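Local structure of transcriptional regulator, MarR/EmrR family (Clostridium acetobutylicum, 3JW4) at residues T28-R33 with L119-S124; R45-I50 with A108-E113; S76-L81 with I87-P92. The protein probably binds DNA as a dimeric transcription factor of the MarR family, with a winged helix-turn-helix in each subunit. All coordinates share one frame; numbering follows the deposited sequence. Where two conformers were deposited one is given.

Overall arrangement
Contact 1 joins the long N-terminal helix 14-35 to helix 105-126 and closes the widest loop of the three. Inside that loop the chain runs into helix 41-53, which contact 2 ties to an earlier turn of the same helix 105-126, about 16 Å from contact 1 between centres. Nested deeper still, contact 3 closes a short loop between helix 74-83 and strand 87-90. Contacts 2 and 3 touch through Met46, Ile47, Met77, Leu78 and Leu81, whereas contacts 1 and 3 lie on opposite sides of the chain's centre. Consistent with the MarR fold, helix 105-126 connects the part that meets the second subunit to the winged helix-turn-helix, a worked example of loops nested along one chain.

Contact 1: residues T28-R33 with L119-S124; sequences TSADAR and LEVEES
Ser29 and Ala30 meet Val121 where two long helices of the MarR fold run nearly antiparallel, at 159°, with their short segments 10.1 Å apart at closest approach. The packed part of this contact is small and apolar. Val121 points its side chain at helix 14-35, and its CG2 branch does the touching: it lies 4.2 Å from Ser29 CB and 4.3 Å from Ala30 CB. The first torsion sets CG1 anti to the backbone N and leaves CG2 beside that N, the branch that reaches the two small residues. The valine thus lies against one buried residue, Ala30, and one exposed residue, Ser29, and Leu26, one turn earlier on helix 14-35, also packs against it.

The other side of the contact is exposed and polar. Here Arg33 stretches across to Glu120 in a salt bridge, the two side chains crossing at about a right angle. Guanidinium and carboxylate planes stand 71° apart, so the pairing is not the flat, two-oxygen kind; both terminal nitrogens converge on the single oxygen OE1, with the NH1 bond the weak one. On the same helix 105-126, Glu122 accepts hydrogen bonds from Ser16 OG and the backbone N of Tyr15 of the second subunit, which places the contact beside the dimer interface. Ser124 OG turns back on its own helix to bond Val121 O at 2.6 Å, on a carbonyl lone pair. At the exposed edge, Arg33 NH2 reaches Glu120 OE1 at 2.8 Å from above the carboxylate plane, 45° out of it.

Contact 2: residues R45-I50 with A108-E113; sequences RMIGYI and AALVEE
Ile47 and Val111 meet through branches set by their first torsions. In Ile47, chi1 of -59° places CG2 anti to the backbone N and CG1 beside it, so that the residue presents two separate prongs to helix 105-126. In Val111 the CG2 methyl stands beside the backbone N, and this is the branch that faces Ile47. The two CG2 methyls face each other as the side chains slide past in opposite directions, but the modelled separation of 3.2 Å between Ile47 CG2 and Val111 CG2 is doubtful. The longer prong of Ile47, ending in CD1, is directed to Leu110 instead. Leu110 leaves its backbone neither toward nor away from helix 41-53, but its end comes nearer, and it crosses Ile47 at about a right angle; the exact spacing of Ile47 CD1 and Leu110 CD2 is doubtful too.

The backbones come closest at Gly48, where Gly48 CA is 5.7 Å from Val111 CA. Val111 CG2 rests 3.9 Å from Gly48 N, directly against the main chain of helix 41-53. The local axes pass 9.5 Å apart, with 120° between their N-to-C directions. The side-chain contacts are all apolar, a patch of branched aliphatic groups joining the long helix 105-126 to helix 41-53, which comes before it in the chain.

Its surroundings extend this patch on several sides. Ile47 also packs on Leu81 of helix 74-83 and Val103 of strand 100-103, Leu110 reaches Leu39 and Tyr86 in the loops, and Tyr51, farther along helix 41-53, packs against Val111.

Contact 3: residues S76-L81 with I87-P92; sequences SMLQGL and IERRIP
Leu81 and Ile87 bring helix 74-83 and strand 87-90 together, Leu81 CA lying 5.9 Å from Ile87 CA and the helix axis at 101° to the strand; helix 74-83 is probably the recognition helix, as in other MarR proteins, and strand 87-90 opens the wing.

Ile87 directs its side chain into the helix. Its chi1 of 65° puts CG1 between the backbone N and the carbonyl carbon, and from there Ile87 CD1 reaches a notch formed by one turn of helix: Leu78 CD2 at 3.7 Å, Leu81 CB at 3.8 Å and the carbonyl oxygen of Leu78. Leu78 and Ile87 cross at about a right angle.

The arginine chain of Arg89, bent at chi3, brings NH2 to 3.8 Å from the other branch of Leu78, CD1, and these two side chains also cross at about a right angle. The charge of that guanidinium is met by Glu82, at the next turn of the helix, through a salt bridge from NH1.

On the sheet side, Ile87 packs on Ile101 of the antiparallel strand 100-103; on the helix side, Leu78 packs on Leu63 of helix 60-64 and Met46 of helix 41-53, and Arg89 on Gln60 of helix 60-64.

Contact 1: residues T28-R33 with L119-S124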
loop_
_atom_site.group_PDB
_atom_site.type_symbol
_atom_site.label_atom_id
_atom_site.label_comp_id
_atom_site.label_asym_id
_atom_site.label_seq_id
_atom_site.Cartn_x
_atom_site.Cartn_y
_atom_site.Cartn_z
ATOM N N THR B 28 -5.472 1.089 8.580
ATOM C CA THR B 28 -5.708 2.108 9.601
ATOM C C THR B 28 -6.096 1.425 10.897
ATOM O O THR B 28 -5.512 1.710 11.939
ATOM C CB THR B 28 -6.801 3.108 9.163
ATOM O OG1 THR B 28 -6.373 3.767 7.971
ATOM C CG2 THR B 28 -7.069 4.155 10.248
ATOM N N SER B 29 -7.084 0.538 10.830
ATOM C CA SER B 29 -7.401 -0.363 11.932
ATOM C C SER B 29 -6.098 -0.934 12.549
ATOM O O SER B 29 -5.850 -0.795 13.749
ATOM C CB SER B 29 -8.273 -1.514 11.417
ATOM O OG SER B 29 -9.457 -1.664 12.156
ATOM N N ALA B 30 -5.235 -1.533 11.726
ATOM C CA ALA B 30 -4.049 -2.235 12.265
ATOM C C ALA B 30 -2.978 -1.271 12.781
ATOM O O ALA B 30 -2.477 -1.457 13.883
ATOM C CB ALA B 30 -3.443 -3.192 11.243
ATOM N N ASP B 31 -2.615 -0.266 11.988
ATOM C CA ASP B 31 -1.597 0.707 12.405
ATOM C C ASP B 31 -1.909 1.386 13.734
ATOM O O ASP B 31 -0.983 1.622 14.542
ATOM C CB ASP B 31 -1.386 1.786 11.343
ATOM C CG ASP B 31 -0.636 1.263 10.141
ATOM O OD1 ASP B 31 -0.146 0.104 10.204
ATOM O OD2 ASP B 31 -0.546 2.019 9.140
ATOM N N ALA B 32 -3.199 1.676 13.952
ATOM C CA ALA B 32 -3.652 2.348 15.170
ATOM C C ALA B 32 -3.585 1.436 16.397
ATOM O O ALA B 32 -3.113 1.859 17.456
ATOM C CB ALA B 32 -5.063 2.925 14.992
ATOM N N ARG B 33 -4.016 0.185 16.250
ATOM C CA ARG B 33 -3.975 -0.790 17.351
ATOM C C ARG B 33 -2.536 -1.224 17.747
ATOM O O ARG B 33 -2.263 -1.656 18.881
ATOM C CB ARG B 33 -4.824 -2.009 16.986
ATOM C CG ARG B 33 -5.927 -2.278 18.011
ATOM C CD ARG B 33 -6.878 -3.389 17.564
ATOM N NE ARG B 33 -6.884 -4.515 18.501
ATOM C CZ ARG B 33 -7.591 -5.629 18.338
ATOM N NH1 ARG B 33 -7.505 -6.592 19.249
ATOM N NH2 ARG B 33 -8.392 -5.787 17.282
ATOM N N LEU B 119 -5.406 -11.023 13.071
ATOM C CA LEU B 119 -6.520 -11.941 12.942
ATOM C C LEU B 119 -7.899 -11.254 13.144
ATOM O O LEU B 119 -8.876 -11.607 12.453
ATOM C CB LEU B 119 -6.370 -13.089 13.914
ATOM C CG LEU B 119 -7.115 -14.353 13.500
ATOM C CD1 LEU B 119 -6.322 -15.105 12.397
ATOM C CD2 LEU B 119 -7.379 -15.240 14.721
ATOM N N GLU B 120 -7.986 -10.282 14.062
ATOM C CA GLU B 120 -9.241 -9.547 14.241
ATOM C C GLU B 120 -9.513 -8.673 13.005
ATOM O O GLU B 120 -10.651 -8.543 12.592
ATOM C CB GLU B 120 -9.259 -8.693 15.511
ATOM C CG GLU B 120 -8.892 -9.464 16.820
ATOM C CD GLU B 120 -9.619 -8.953 18.080
ATOM O OE1 GLU B 120 -10.110 -7.788 18.067
ATOM O OE2 GLU B 120 -9.691 -9.723 19.083
ATOM N N VAL B 121 -8.470 -8.086 12.434
ATOM C CA VAL B 121 -8.616 -7.300 11.216
ATOM C C VAL B 121 -9.077 -8.194 10.066
ATOM O O VAL B 121 -9.986 -7.836 9.323
ATOM C CB VAL B 121 -7.330 -6.534 10.850
ATOM C CG1 VAL B 121 -7.445 -5.894 9.453
ATOM C CG2 VAL B 121 -7.031 -5.457 11.906
ATOM N N GLU B 122 -8.495 -9.370 9.948
ATOM C CA GLU B 122 -8.890 -10.331 8.919
ATOM C C GLU B 122 -10.369 -10.678 9.027
ATOM O O GLU B 122 -11.087 -10.752 8.016
ATOM C CB GLU B 122 -8.047 -11.609 9.032
ATOM C CG GLU B 122 -8.447 -12.762 8.087
ATOM C CD GLU B 122 -7.879 -12.620 6.686
ATOM O OE1 GLU B 122 -7.199 -11.615 6.391
ATOM O OE2 GLU B 122 -8.096 -13.535 5.866
ATOM N N GLU B 123 -10.823 -10.915 10.252
ATOM C CA GLU B 123 -12.199 -11.303 10.497
ATOM C C GLU B 123 -13.173 -10.173 10.163
ATOM O O GLU B 123 -14.326 -10.434 9.883
ATOM C CB GLU B 123 -12.385 -11.775 11.949
ATOM C CG GLU B 123 -11.980 -13.263 12.162
ATOM C CD GLU B 123 -11.658 -13.655 13.623
ATOM O OE1 GLU B 123 -11.266 -12.773 14.432
ATOM O OE2 GLU B 123 -11.784 -14.867 13.955
ATOM N N SER B 124 -12.715 -8.927 10.196
ATOM C CA SER B 124 -13.583 -7.811 9.852
ATOM C C SER B 124 -13.936 -7.804 8.344
ATOM O O SER B 124 -14.976 -7.289 7.938
ATOM C CB SER B 124 -12.946 -6.487 10.275
ATOM O OG SER B 124 -11.905 -6.105 9.403
#

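Contact 2: residues R45-I50 with A108-E113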
loop_
_atom_site.group_PDB
_atom_site.type_symbol
_atom_site.label_atom_id
_atom_site.label_comp_id
_atom_site.label_asym_id
_atom_site.label_seq_id
_atom_site.Cartn_x
_atom_site.Cartn_y
_atom_site.Cartn_z
ATOM N N ARG B 45 5.624 -8.278 11.367
ATOM C CA ARG B 45 5.969 -9.182 10.279
ATOM C C ARG B 45 7.389 -9.766 10.393
ATOM O O ARG B 45 7.604 -10.962 10.172
ATOM C CB ARG B 45 5.845 -8.430 8.940
ATOM C CG ARG B 45 4.613 -8.716 8.161
ATOM C CD ARG B 45 3.298 -8.263 8.787
ATOM N NE ARG B 45 2.334 -9.374 8.691
ATOM C CZ ARG B 45 1.026 -9.279 8.458
ATOM N NH1 ARG B 45 0.310 -10.401 8.410
ATOM N NH2 ARG B 45 0.429 -8.104 8.274
HETATM N N MSE B 46 8.353 -8.911 10.711
HETATM C CA MSE B 46 9.739 -9.345 10.863
HETATM C C MSE B 46 9.871 -10.336 12.020
HETATM O O MSE B 46 10.425 -11.423 11.838
HETATM C CB MSE B 46 10.675 -8.155 11.098
HETATM C CG MSE B 46 12.085 -8.565 11.470
HETATM SE SE MSE B 46 13.402 -7.221 11.037
HETATM C CE MSE B 46 13.040 -7.156 9.162
ATOM N N ILE B 47 9.362 -9.982 13.189
ATOM C CA ILE B 47 9.432 -10.895 14.337
ATOM C C ILE B 47 8.728 -12.232 14.040
ATOM O O ILE B 47 9.240 -13.279 14.384
ATOM C CB ILE B 47 8.800 -10.349 15.604
ATOM C CG1 ILE B 47 9.432 -9.083 16.061
ATOM C CG2 ILE B 47 9.097 -11.301 16.799
ATOM C CD1 ILE B 47 8.758 -8.553 17.309
ATOM N N GLY B 48 7.524 -12.167 13.466
ATOM C CA GLY B 48 6.798 -13.356 13.036
ATOM C C GLY B 48 7.622 -14.248 12.110
ATOM O O GLY B 48 7.659 -15.454 12.279
ATOM N N TYR B 49 8.257 -13.652 11.113
ATOM C CA TYR B 49 9.054 -14.401 10.145
ATOM C C TYR B 49 10.208 -15.074 10.890
ATOM O O TYR B 49 10.508 -16.246 10.678
ATOM C CB TYR B 49 9.602 -13.462 9.045
ATOM C CG TYR B 49 10.395 -14.196 7.993
ATOM C CD1 TYR B 49 9.737 -14.894 6.965
ATOM C CD2 TYR B 49 11.778 -14.282 8.065
ATOM C CE1 TYR B 49 10.450 -15.628 6.007
ATOM C CE2 TYR B 49 12.517 -15.025 7.099
ATOM C CZ TYR B 49 11.837 -15.686 6.079
ATOM O OH TYR B 49 12.522 -16.398 5.127
ATOM N N ILE B 50 10.838 -14.341 11.804
ATOM C CA ILE B 50 11.925 -14.911 12.561
ATOM C C ILE B 50 11.418 -16.078 13.407
ATOM O O ILE B 50 11.981 -17.154 13.372
ATOM C CB ILE B 50 12.637 -13.906 13.451
ATOM C CG1 ILE B 50 13.279 -12.775 12.650
ATOM C CG2 ILE B 50 13.691 -14.601 14.257
ATOM C CD1 ILE B 50 13.665 -11.581 13.517
ATOM N N ALA B 108 8.435 -13.933 21.603
ATOM C CA ALA B 108 7.388 -14.923 21.282
ATOM C C ALA B 108 6.014 -14.462 21.812
ATOM O O ALA B 108 5.017 -14.544 21.096
ATOM C CB ALA B 108 7.777 -16.359 21.798
ATOM N N ALA B 109 5.959 -13.948 23.041
ATOM C CA ALA B 109 4.718 -13.367 23.588
ATOM C C ALA B 109 4.218 -12.199 22.714
ATOM O O ALA B 109 3.029 -12.117 22.406
ATOM C CB ALA B 109 4.913 -12.908 25.071
ATOM N N LEU B 110 5.126 -11.340 22.262
ATOM C CA LEU B 110 4.775 -10.214 21.389
ATOM C C LEU B 110 4.265 -10.650 19.987
ATOM O O LEU B 110 3.351 -10.028 19.458
ATOM C CB LEU B 110 5.980 -9.303 21.220
ATOM C CG LEU B 110 5.887 -7.968 20.487
ATOM C CD1 LEU B 110 5.393 -6.920 21.382
ATOM C CD2 LEU B 110 7.270 -7.589 19.930
ATOM N N VAL B 111 4.863 -11.696 19.403
ATOM C CA VAL B 111 4.401 -12.253 18.138
ATOM C C VAL B 111 2.912 -12.589 18.259
ATOM O O VAL B 111 2.126 -12.305 17.382
ATOM C CB VAL B 111 5.168 -13.548 17.777
ATOM C CG1 VAL B 111 4.312 -14.448 16.863
ATOM C CG2 VAL B 111 6.510 -13.227 17.113
ATOM N N GLU B 112 2.532 -13.175 19.385
ATOM C CA GLU B 112 1.175 -13.616 19.558
ATOM C C GLU B 112 0.216 -12.430 19.629
ATOM O O GLU B 112 -0.841 -12.471 19.012
ATOM C CB GLU B 112 1.020 -14.532 20.780
ATOM C CG GLU B 112 -0.302 -15.296 20.731
ATOM C CD GLU B 112 -0.620 -16.032 22.010
ATOM O OE1 GLU B 112 0.315 -16.393 22.788
ATOM O OE2 GLU B 112 -1.831 -16.232 22.238
ATOM N N GLU B 113 0.582 -11.371 20.342
ATOM C CA GLU B 113 -0.260 -10.182 20.378
ATOM C C GLU B 113 -0.363 -9.542 18.978
ATOM O O GLU B 113 -1.454 -9.196 18.602
ATOM C CB GLU B 113 0.191 -9.147 21.421
ATOM C CG GLU B 113 0.117 -9.622 22.901
ATOM C CD GLU B 113 -1.285 -9.519 23.546
ATOM O OE1 GLU B 113 -2.279 -9.206 22.840
ATOM O OE2 GLU B 113 -1.393 -9.765 24.778
#

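Contact 3: residues S76-L81 with I87-P92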
loop_
_atom_site.group_PDB
_atom_site.type_symbol
_atom_site.label_atom_id
_atom_site.label_comp_id
_atom_site.label_asym_id
_atom_site.label_seq_id
_atom_site.Cartn_x
_atom_site.Cartn_y
_atom_site.Cartn_z
ATOM N N SER B 76 18.474 -1.139 11.568
ATOM C CA SER B 76 17.920 -0.382 12.685
ATOM C C SER B 76 16.785 -1.139 13.375
ATOM O O SER B 76 16.669 -1.152 14.605
ATOM C CB SER B 76 17.389 0.979 12.223
ATOM O OG SER B 76 16.999 1.731 13.372
HETATM N N MSE B 77 15.938 -1.772 12.577
HETATM C CA MSE B 77 14.777 -2.436 13.158
HETATM C C MSE B 77 15.230 -3.656 13.975
HETATM O O MSE B 77 14.724 -3.867 15.055
HETATM C CB MSE B 77 13.792 -2.815 12.066
HETATM C CG MSE B 77 12.580 -3.623 12.534
HETATM SE SE MSE B 77 11.495 -4.156 10.981
HETATM C CE MSE B 77 12.006 -2.776 9.700
ATOM N N LEU B 78 16.214 -4.412 13.473
ATOM C CA LEU B 78 16.775 -5.534 14.221
ATOM C C LEU B 78 17.478 -5.094 15.484
ATOM O O LEU B 78 17.336 -5.732 16.533
ATOM C CB LEU B 78 17.761 -6.368 13.369
ATOM C CG LEU B 78 17.146 -7.217 12.263
ATOM C CD1 LEU B 78 18.236 -7.844 11.408
ATOM C CD2 LEU B 78 16.237 -8.353 12.838
ATOM N N GLN B 79 18.263 -4.033 15.401
ATOM C CA GLN B 79 18.931 -3.520 16.614
ATOM C C GLN B 79 17.873 -3.127 17.654
ATOM O O GLN B 79 18.078 -3.313 18.855
ATOM C CB GLN B 79 19.844 -2.340 16.312
ATOM C CG GLN B 79 21.240 -2.730 15.770
ATOM C CD GLN B 79 22.075 -1.539 15.394
ATOM O OE1 GLN B 79 22.139 -1.170 14.206
ATOM N NE2 GLN B 79 22.690 -0.866 16.395
ATOM N N GLY B 80 16.764 -2.576 17.183
ATOM C CA GLY B 80 15.681 -2.117 18.081
ATOM C C GLY B 80 15.034 -3.300 18.791
ATOM O O GLY B 80 14.948 -3.320 20.006
ATOM N N LEU B 81 14.631 -4.310 18.017
ATOM C CA LEU B 81 14.074 -5.561 18.579
ATOM C C LEU B 81 15.072 -6.212 19.545
ATOM O O LEU B 81 14.715 -6.670 20.612
ATOM C CB LEU B 81 13.708 -6.524 17.435
ATOM C CG LEU B 81 12.604 -6.070 16.475
ATOM C CD1 LEU B 81 12.439 -7.033 15.284
ATOM C CD2 LEU B 81 11.303 -5.892 17.232
ATOM N N ILE B 87 14.566 -10.267 20.499
ATOM C CA ILE B 87 15.333 -11.200 19.685
ATOM C C ILE B 87 16.768 -11.201 20.165
ATOM O O ILE B 87 17.198 -10.263 20.857
ATOM C CB ILE B 87 15.302 -10.852 18.190
ATOM C CG1 ILE B 87 15.996 -9.515 17.907
ATOM C CG2 ILE B 87 13.823 -10.826 17.618
ATOM C CD1 ILE B 87 16.147 -9.188 16.417
ATOM N N GLU B 88 17.495 -12.258 19.817
ATOM C CA GLU B 88 18.921 -12.386 20.118
ATOM C C GLU B 88 19.613 -13.007 18.911
ATOM O O GLU B 88 18.967 -13.597 18.043
ATOM C CB GLU B 88 19.177 -13.264 21.343
ATOM C CG GLU B 88 18.671 -14.679 21.183
ATOM C CD GLU B 88 19.150 -15.674 22.251
ATOM O OE1 GLU B 88 19.860 -15.276 23.209
ATOM O OE2 GLU B 88 18.797 -16.876 22.106
ATOM N N ARG B 89 20.920 -12.872 18.886
ATOM C CA ARG B 89 21.746 -13.473 17.866
ATOM C C ARG B 89 22.579 -14.514 18.563
ATOM O O ARG B 89 23.254 -14.212 19.522
ATOM C CB ARG B 89 22.614 -12.422 17.204
ATOM C CG ARG B 89 21.783 -11.376 16.437
ATOM C CD ARG B 89 22.586 -10.091 16.185
ATOM N NE ARG B 89 22.183 -9.455 14.922
ATOM C CZ ARG B 89 21.640 -8.240 14.786
ATOM N NH1 ARG B 89 21.404 -7.454 15.832
ATOM N NH2 ARG B 89 21.333 -7.795 13.567
ATOM N N ARG B 90 22.480 -15.751 18.109
ATOM C CA ARG B 90 23.186 -16.865 18.715
ATOM C C ARG B 90 24.245 -17.376 17.773
ATOM O O ARG B 90 23.986 -17.547 16.578
ATOM C CB ARG B 90 22.239 -18.030 18.987
ATOM C CG ARG B 90 21.163 -17.793 20.023
ATOM C CD ARG B 90 20.479 -19.129 20.313
ATOM N NE ARG B 90 19.071 -19.013 20.700
ATOM C CZ ARG B 90 18.209 -20.035 20.659
ATOM N NH1 ARG B 90 18.604 -21.237 20.238
ATOM N NH2 ARG B 90 16.949 -19.877 21.038
ATOM N N ILE B 91 25.429 -17.632 18.319
ATOM C CA ILE B 91 26.437 -18.431 17.624
ATOM C C ILE B 91 25.914 -19.860 17.494
ATOM O O ILE B 91 25.630 -20.508 18.495
ATOM C CB ILE B 91 27.822 -18.411 18.339
ATOM C CG1 ILE B 91 27.706 -18.739 19.839
ATOM C CG2 ILE B 91 28.493 -17.052 18.164
ATOM C CD1 ILE B 91 28.918 -18.306 20.653
ATOM N N PRO B 92 25.734 -20.339 16.255
ATOM C CA PRO B 92 25.323 -21.732 16.079
ATOM C C PRO B 92 26.455 -22.684 16.412
ATOM O O PRO B 92 26.261 -23.881 16.324
ATOM C CB PRO B 92 25.003 -21.814 14.588
ATOM C CG PRO B 92 25.943 -20.815 13.974
ATOM C CD PRO B 92 26.003 -19.680 14.963
#